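Local coordinates for Ycf54-like protein (Synechocystis sp. PCC 6803, PDB 5M2P) that is probably a component of the magnesium protoporphyrin IX monomethyl ester cyclase and is required for protochlorophyllide formation in chlorophyll biosynthesis, at residues D42-L52 and A64-N75. Numbering follows the deposited sequence.
Sequences DFWQVIQPAFL and APEKNVAIVSTN. With SO4 (sulfate ion), chain B.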
ATOM      1  N   ASP A  42       8.202  -4.635  -6.583  1.00  9.31           N
ATOM      2  CA  ASP A  42       6.962  -4.058  -7.120  1.00  8.86           C
ATOM      3  C   ASP A  42       5.901  -3.930  -6.034  1.00  7.20           C
ATOM      4  O   ASP A  42       4.703  -3.890  -6.335  1.00  8.69           O
ATOM      5  CB  ASP A  42       6.446  -4.876  -8.304  1.00  9.95           C
ATOM      6  CG  ASP A  42       6.030  -6.283  -7.919  1.00 10.60           C
ATOM      7  OD1 ASP A  42       6.259  -6.703  -6.767  1.00  9.69           O
ATOM      8  OD2 ASP A  42       5.449  -6.961  -8.802  1.00 14.14           O
ATOM      9  N   PHE A  43       6.336  -3.844  -4.782  1.00  7.05           N
ATOM     10  CA  PHE A  43       5.442  -3.654  -3.650  1.00  7.66           C
ATOM     11  C   PHE A  43       6.207  -2.850  -2.624  1.00  8.37           C
ATOM     12  O   PHE A  43       7.422  -2.991  -2.506  1.00  8.13           O
ATOM     13  CB  PHE A  43       4.967  -5.000  -3.046  1.00  7.80           C
ATOM     14  CG  PHE A  43       6.086  -5.828  -2.489  1.00  8.01           C
ATOM     15  CD1 PHE A  43       6.896  -6.590  -3.317  1.00  9.06           C
ATOM     16  CD2 PHE A  43       6.387  -5.800  -1.127  1.00  8.68           C
ATOM     17  CE1 PHE A  43       7.984  -7.291  -2.805  1.00  8.97           C
ATOM     18  CE2 PHE A  43       7.451  -6.512  -0.623  1.00  9.89           C
ATOM     19  CZ  PHE A  43       8.248  -7.273  -1.463  1.00 10.61           C
ATOM     20  N   TRP A  44       5.480  -2.039  -1.876  1.00  7.17           N
ATOM     21  CA  TRP A  44       6.051  -1.069  -0.974  1.00  7.62           C
ATOM     22  C   TRP A  44       5.087  -0.817   0.176  1.00  8.22           C
ATOM     23  O   TRP A  44       3.880  -0.886   0.017  1.00  9.77           O
ATOM     24  CB  TRP A  44       6.323   0.260  -1.690  1.00  9.28           C
ATOM     25  CG  TRP A  44       7.053   0.145  -3.003  1.00 10.65           C
ATOM     26  CD1 TRP A  44       8.395   0.215  -3.202  1.00 11.24           C
ATOM     27  CD2 TRP A  44       6.467  -0.080  -4.284  1.00 10.25           C
ATOM     28  NE1 TRP A  44       8.674   0.040  -4.521  1.00 12.45           N
ATOM     29  CE2 TRP A  44       7.512  -0.132  -5.211  1.00 10.46           C
ATOM     30  CE3 TRP A  44       5.153  -0.244  -4.742  1.00  9.95           C
ATOM     31  CZ2 TRP A  44       7.289  -0.342  -6.572  1.00 10.81           C
ATOM     32  CZ3 TRP A  44       4.934  -0.450  -6.086  1.00 10.39           C
ATOM     33  CH2 TRP A  44       5.997  -0.480  -6.984  1.00 11.54           C
ATOM     34  N   GLN A  45       5.641  -0.446   1.322  1.00  8.71           N
ATOM     35  CA  GLN A  45       4.871   0.028   2.424  1.00  8.67           C
ATOM     36  C   GLN A  45       5.110   1.523   2.532  1.00  8.90           C
ATOM     37  O   GLN A  45       6.270   1.965   2.599  1.00 11.96           O
ATOM     38  CB  GLN A  45       5.267  -0.712   3.701  1.00 10.05           C
ATOM     39  CG  GLN A  45       4.533  -0.196   4.936  1.00 12.00           C
ATOM     40  CD  GLN A  45       4.579  -1.173   6.114  1.00 14.31           C
ATOM     41  OE1 GLN A  45       4.135  -2.306   6.005  1.00 19.03           O
ATOM     42  NE2 GLN A  45       5.091  -0.717   7.242  1.00 19.52           N
ATOM     43  N   VAL A  46       4.029   2.293   2.519  1.00  8.35           N
ATOM     44  CA  VAL A  46       4.093   3.754   2.495  1.00  8.59           C
ATOM     45  C   VAL A  46       3.375   4.269   3.719  1.00  8.92           C
ATOM     46  O   VAL A  46       2.186   4.057   3.889  1.00  8.99           O
ATOM     47  CB  VAL A  46       3.414   4.325   1.218  1.00  9.27           C
ATOM     48  CG1 VAL A  46       3.514   5.850   1.197  1.00 10.27           C
ATOM     49  CG2 VAL A  46       4.029   3.735  -0.043  1.00 10.09           C
ATOM     50  N   ILE A  47       4.098   4.980   4.573  1.00 10.11           N
ATOM     51  CA  ILE A  47       3.526   5.569   5.766  1.00  9.86           C
ATOM     52  C   ILE A  47       2.795   6.857   5.369  1.00  9.08           C
ATOM     53  O   ILE A  47       3.316   7.672   4.593  1.00 11.67           O
ATOM     54  CB  ILE A  47       4.614   5.888   6.812  1.00 14.40           C
ATOM     55  CG1 ILE A  47       5.339   4.612   7.243  1.00 19.18           C
ATOM     56  CG2 ILE A  47       3.990   6.573   8.013  1.00 17.92           C
ATOM     57  CD1 ILE A  47       6.635   4.855   7.992  1.00 25.99           C
ATOM     58  N   GLN A  48       1.585   7.038   5.872  1.00  8.93           N
ATOM     59  CA  GLN A  48       0.792   8.224   5.620  1.00  8.95           C
ATOM     60  C   GLN A  48       0.815   8.620   4.131  1.00  8.85           C
ATOM     61  O   GLN A  48       1.224   9.742   3.765  1.00  9.80           O
ATOM     62  CB  GLN A  48       1.259   9.393   6.496  1.00 10.63           C
ATOM     63  CG  GLN A  48       0.125  10.353   6.805  1.00 11.70           C
ATOM     64  CD  GLN A  48      -0.938   9.800   7.753  1.00 12.27           C
ATOM     65  OE1 GLN A  48      -0.738   8.800   8.427  1.00 12.53           O
ATOM     66  NE2 GLN A  48      -2.069  10.466   7.793  1.00 14.35           N
ATOM     67  N   PRO A  49       0.310   7.737   3.265  1.00  9.11           N
ATOM     68  CA  PRO A  49       0.486   7.994   1.827  1.00  8.49           C
ATOM     69  C   PRO A  49      -0.164   9.266   1.289  1.00  8.51           C
ATOM     70  O   PRO A  49      -1.324   9.565   1.541  1.00 10.46           O
ATOM     71  CB  PRO A  49      -0.200   6.793   1.176  1.00  8.26           C
ATOM     72  CG  PRO A  49      -1.106   6.240   2.257  1.00  8.64           C
ATOM     73  CD  PRO A  49      -0.328   6.437   3.533  1.00  8.49           C
ATOM     74  N   ALA A  50       0.599   9.984   0.469  1.00  9.51           N
ATOM     75  CA  ALA A  50       0.089  11.166  -0.204  1.00 10.73           C
ATOM     76  C   ALA A  50      -0.988  10.853  -1.232  1.00 10.01           C
ATOM     77  O   ALA A  50      -1.805  11.700  -1.573  1.00 12.19           O
ATOM     78  CB  ALA A  50       1.233  11.881  -0.881  1.00 11.74           C
ATOM     79  N   PHE A  51      -1.015   9.627  -1.750  1.00  9.31           N
ATOM     80  CA  PHE A  51      -2.056   9.301  -2.746  1.00  9.48           C
ATOM     81  C   PHE A  51      -3.471   9.471  -2.220  1.00  9.14           C
ATOM     82  O   PHE A  51      -4.404   9.687  -2.992  1.00  9.84           O
ATOM     83  CB  PHE A  51      -1.861   7.912  -3.398  1.00  9.50           C
ATOM     84  CG  PHE A  51      -2.114   6.708  -2.497  1.00  9.65           C
ATOM     85  CD1 PHE A  51      -3.392   6.382  -2.057  1.00 10.23           C
ATOM     86  CD2 PHE A  51      -1.072   5.837  -2.175  1.00  9.35           C
ATOM     87  CE1 PHE A  51      -3.623   5.242  -1.291  1.00 10.20           C
ATOM     88  CE2 PHE A  51      -1.305   4.718  -1.385  1.00  9.56           C
ATOM     89  CZ  PHE A  51      -2.570   4.430  -0.959  1.00  9.89           C
ATOM     90  N   LEU A  52      -3.632   9.395  -0.899  1.00  9.03           N
ATOM     91  CA  LEU A  52      -4.944   9.477  -0.306  1.00 10.51           C
ATOM     92  C   LEU A  52      -5.601  10.831  -0.499  1.00 10.18           C
ATOM     93  O   LEU A  52      -6.812  10.947  -0.317  1.00 12.01           O
ATOM     94  CB  LEU A  52      -4.848   9.122   1.174  1.00 12.74           C
ATOM     95  CG  LEU A  52      -6.090   8.607   1.870  1.00 12.82           C
ATOM     96  CD1 LEU A  52      -6.757   7.456   1.109  1.00 12.84           C
ATOM     97  CD2 LEU A  52      -5.664   8.198   3.266  1.00 13.09           C
ATOM     98  N   ALA A  64     -10.799   6.717   6.298  1.00 13.46           N
ATOM     99  CA  ALA A  64      -9.468   6.278   6.716  1.00 13.01           C
ATOM    100  C   ALA A  64      -9.135   6.616   8.154  1.00 12.13           C
ATOM    101  O   ALA A  64      -9.539   7.684   8.640  1.00 14.83           O
ATOM    102  CB  ALA A  64      -8.415   6.920   5.809  1.00 15.39           C
ATOM    103  N   PRO A  65      -8.309   5.766   8.804  1.00 11.29           N
ATOM    104  CA  PRO A  65      -7.676   6.135  10.089  1.00 11.68           C
ATOM    105  C   PRO A  65      -6.877   7.443   9.993  1.00 12.63           C
ATOM    106  O   PRO A  65      -6.341   7.771   8.919  1.00 15.95           O
ATOM    107  CB  PRO A  65      -6.713   4.982  10.388  1.00 11.81           C
ATOM    108  CG  PRO A  65      -7.135   3.873   9.510  1.00 11.60           C
ATOM    109  CD  PRO A  65      -7.833   4.464   8.321  1.00 11.42           C
ATOM    110  N   GLU A  66      -6.745   8.134  11.119  1.00 13.36           N
ATOM    111  CA  GLU A  66      -5.963   9.379  11.170  1.00 18.36           C
ATOM    112  C   GLU A  66      -4.485   9.127  10.833  1.00 14.59           C
ATOM    113  O   GLU A  66      -3.862   9.926  10.097  1.00 17.57           O
ATOM    114  CB  GLU A  66      -6.122  10.036  12.551  1.00 21.26           C
ATOM    115  CG  GLU A  66      -5.394  11.352  12.754  1.00 36.90           C
ATOM    116  CD  GLU A  66      -5.520  11.802  14.191  1.00 57.84           C
ATOM    117  OE1 GLU A  66      -6.627  11.645  14.750  1.00 62.31           O
ATOM    118  OE2 GLU A  66      -4.517  12.274  14.763  1.00 53.92           O
ATOM    119  N   LYS A  67      -3.906   8.085  11.410  1.00 13.51           N
ATOM    120  CA  LYS A  67      -2.515   7.738  11.189  1.00 13.70           C
ATOM    121  C   LYS A  67      -2.604   6.441  10.411  1.00 11.63           C
ATOM    122  O   LYS A  67      -3.038   5.411  10.945  1.00 11.74           O
ATOM    123  CB  LYS A  67      -1.762   7.564  12.511  1.00 16.49           C
ATOM    124  CG  LYS A  67      -1.669   8.854  13.316  1.00 17.84           C
ATOM    125  CD  LYS A  67      -0.478   8.862  14.263  1.00 29.11           C
ATOM    126  CE  LYS A  67      -0.801   8.291  15.628  1.00 33.25           C
ATOM    127  NZ  LYS A  67       0.161   8.747  16.686  1.00 33.81           N
ATOM    128  N   ASN A  68      -2.275   6.531   9.130  1.00 10.75           N
ATOM    129  CA  ASN A  68      -2.481   5.418   8.226  1.00  8.80           C
ATOM    130  C   ASN A  68      -1.214   5.021   7.494  1.00  9.15           C
ATOM    131  O   ASN A  68      -0.198   5.719   7.537  1.00  9.49           O
ATOM    132  CB  ASN A  68      -3.654   5.702   7.296  1.00  9.33           C
ATOM    133  CG  ASN A  68      -3.516   6.998   6.549  1.00 10.04           C
ATOM    134  OD1 ASN A  68      -2.625   7.170   5.734  1.00 11.19           O
ATOM    135  ND2 ASN A  68      -4.461   7.896   6.776  1.00 11.45           N
ATOM    136  N   VAL A  69      -1.294   3.874   6.836  1.00  9.15           N
ATOM    137  CA  VAL A  69      -0.147   3.249   6.208  1.00  8.62           C
ATOM    138  C   VAL A  69      -0.698   2.314   5.139  1.00  7.55           C
ATOM    139  O   VAL A  69      -1.675   1.610   5.388  1.00  9.55           O
ATOM    140  CB  VAL A  69       0.728   2.470   7.207  1.00 10.09           C
ATOM    141  CG1 VAL A  69      -0.100   1.596   8.113  1.00 10.21           C
ATOM    142  CG2 VAL A  69       1.847   1.684   6.522  1.00 10.37           C
ATOM    143  N   ALA A  70      -0.121   2.376   3.940  1.00  7.07           N
ATOM    144  CA  ALA A  70      -0.569   1.522   2.849  1.00  7.39           C
ATOM    145  C   ALA A  70       0.465   0.499   2.455  1.00  7.26           C
ATOM    146  O   ALA A  70       1.667   0.774   2.394  1.00  8.65           O
ATOM    147  CB  ALA A  70      -0.920   2.374   1.625  1.00  8.63           C
ATOM    148  N   ILE A  71      -0.028  -0.669   2.061  1.00  6.36           N
ATOM    149  CA  ILE A  71       0.733  -1.590   1.243  1.00  7.44           C
ATOM    150  C   ILE A  71       0.287  -1.347  -0.194  1.00  7.18           C
ATOM    151  O   ILE A  71      -0.900  -1.392  -0.504  1.00  8.28           O
ATOM    152  CB  ILE A  71       0.511  -3.063   1.648  1.00  8.02           C
ATOM    153  CG1 ILE A  71       0.679  -3.264   3.159  1.00 10.43           C
ATOM    154  CG2 ILE A  71       1.457  -3.957   0.872  1.00  9.01           C
ATOM    155  CD1 ILE A  71       2.003  -2.843   3.710  1.00 12.21           C
ATOM    156  N   VAL A  72       1.248  -1.024  -1.042  1.00  7.40           N
ATOM    157  CA  VAL A  72       1.006  -0.634  -2.438  1.00  7.39           C
ATOM    158  C   VAL A  72       1.740  -1.613  -3.320  1.00  7.51           C
ATOM    159  O   VAL A  72       2.875  -1.979  -3.047  1.00  8.41           O
ATOM    160  CB  VAL A  72       1.555   0.789  -2.683  1.00  9.78           C
ATOM    161  CG1 VAL A  72       1.337   1.236  -4.125  1.00 10.24           C
ATOM    162  CG2 VAL A  72       0.932   1.743  -1.686  1.00 11.13           C
ATOM    163  N   SER A  73       1.127  -1.990  -4.433  1.00  7.31           N
ATOM    164  CA  SER A  73       1.829  -2.826  -5.397  1.00  7.39           C
ATOM    165  C   SER A  73       1.248  -2.653  -6.771  1.00  6.17           C
ATOM    166  O   SER A  73       0.060  -2.375  -6.919  1.00  7.38           O
ATOM    167  CB  SER A  73       1.692  -4.304  -5.009  1.00  8.43           C
ATOM    168  OG  SER A  73       2.440  -5.161  -5.835  1.00  9.07           O
ATOM    169  N   THR A  74       2.075  -2.859  -7.803  1.00  6.88           N
ATOM    170  CA  THR A  74       1.588  -2.976  -9.171  1.00  6.85           C
ATOM    171  C   THR A  74       1.119  -4.398  -9.493  1.00  7.24           C
ATOM    172  O   THR A  74       0.625  -4.629 -10.578  1.00  8.69           O
ATOM    173  CB  THR A  74       2.641  -2.510 -10.173  1.00  7.77           C
ATOM    174  OG1 THR A  74       3.849  -3.232  -9.908  1.00  8.87           O
ATOM    175  CG2 THR A  74       2.869  -1.001 -10.041  1.00 10.03           C
ATOM    176  N   ASN A  75       1.279  -5.310  -8.528  1.00  7.29           N
ATOM    177  CA  ASN A  75       0.833  -6.693  -8.665  1.00  9.24           C
ATOM    178  C   ASN A  75      -0.501  -6.870  -7.960  1.00  7.47           C
ATOM    179  O   ASN A  75      -0.553  -6.930  -6.734  1.00  7.25           O
ATOM    180  CB  ASN A  75       1.885  -7.634  -8.076  1.00 10.41           C
ATOM    181  CG  ASN A  75       1.498  -9.099  -8.170  1.00 13.51           C
ATOM    182  OD1 ASN A  75       0.349  -9.437  -8.454  1.00 15.91           O
ATOM    183  ND2 ASN A  75       2.456  -9.970  -7.926  1.00 21.98           N
TER
HETATM  184  S   SO4 B 201      -8.511   6.289  14.145  0.50 18.75           S
HETATM  185  O1  SO4 B 201      -8.433   6.361  15.626  0.50 20.56           O
HETATM  186  O2  SO4 B 201      -9.875   5.884  13.755  0.50 18.46           O
HETATM  187  O3  SO4 B 201      -8.186   7.607  13.542  0.50 20.59           O
HETATM  188  O4  SO4 B 201      -7.557   5.283  13.641  0.50 18.43           O
HETATM  189  O   HOH W   1       4.010  -5.762 -10.853  1.00 16.17           O
HETATM  190  O   HOH W   2       4.203  -7.876  -5.349  1.00 17.82           O
HETATM  191  O   HOH W   3       5.251  -9.572  -8.605  1.00 28.26           O
HETATM  192  O   HOH W   4      -2.340   9.575   4.205  1.00 13.40           O
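Trp44 and Val72 form an antiparallel hydrogen-bonded pair, as do Val46 and Ala70. Val72 N meets Trp44 O at 2.8 Å and Val46 N meets Ala70 O at 2.8 Å, both nearly straight.

Side-chain hydrogen bonds close both ends. A bend at chi2 (70°) brings the Gln48 amide across to the backbone of residues 66-68. Its OE1 accepts from Asn68 N (2.8 Å), and its NE2 donates to Glu66 O (3.0 Å). The Gln48 amide thus grips two backbone groups and lies stacked on the Asn68 amide, planes 16° apart. Asn68 ND2 is bound to Pro65 O, which fixes that amide. At the other end Asp42 O accepts from both Ser73 OG (2.6 Å) and Thr74 N. Ser73 OG also takes the N-H of Asn75 in an ST turn, just before helix 76-86. Three waters link the Asp42 carboxylate to Ser73, Thr74 and Asn75; Tyr34 holds its OD1.

Apolar contacts line one face of the sheet. Phe51 puts its ring edge against Ala70 CB (CZ at 3.7 Å) and CE2 near Val72 CG2, while Pro49 CB lies over one ring face. Val46 CG2 also reaches Val72 CG2 (4.0 Å). On the other face Gln45 CG meets Val69 CG2 (3.6 Å), beneath helix 21-36.

Strand 43-47 is thereby the edge strand of the four-stranded antiparallel sheet of the Ycf54 fold, and strand 68-73 lies between it and strand 5-13, with strand 90-96 beyond.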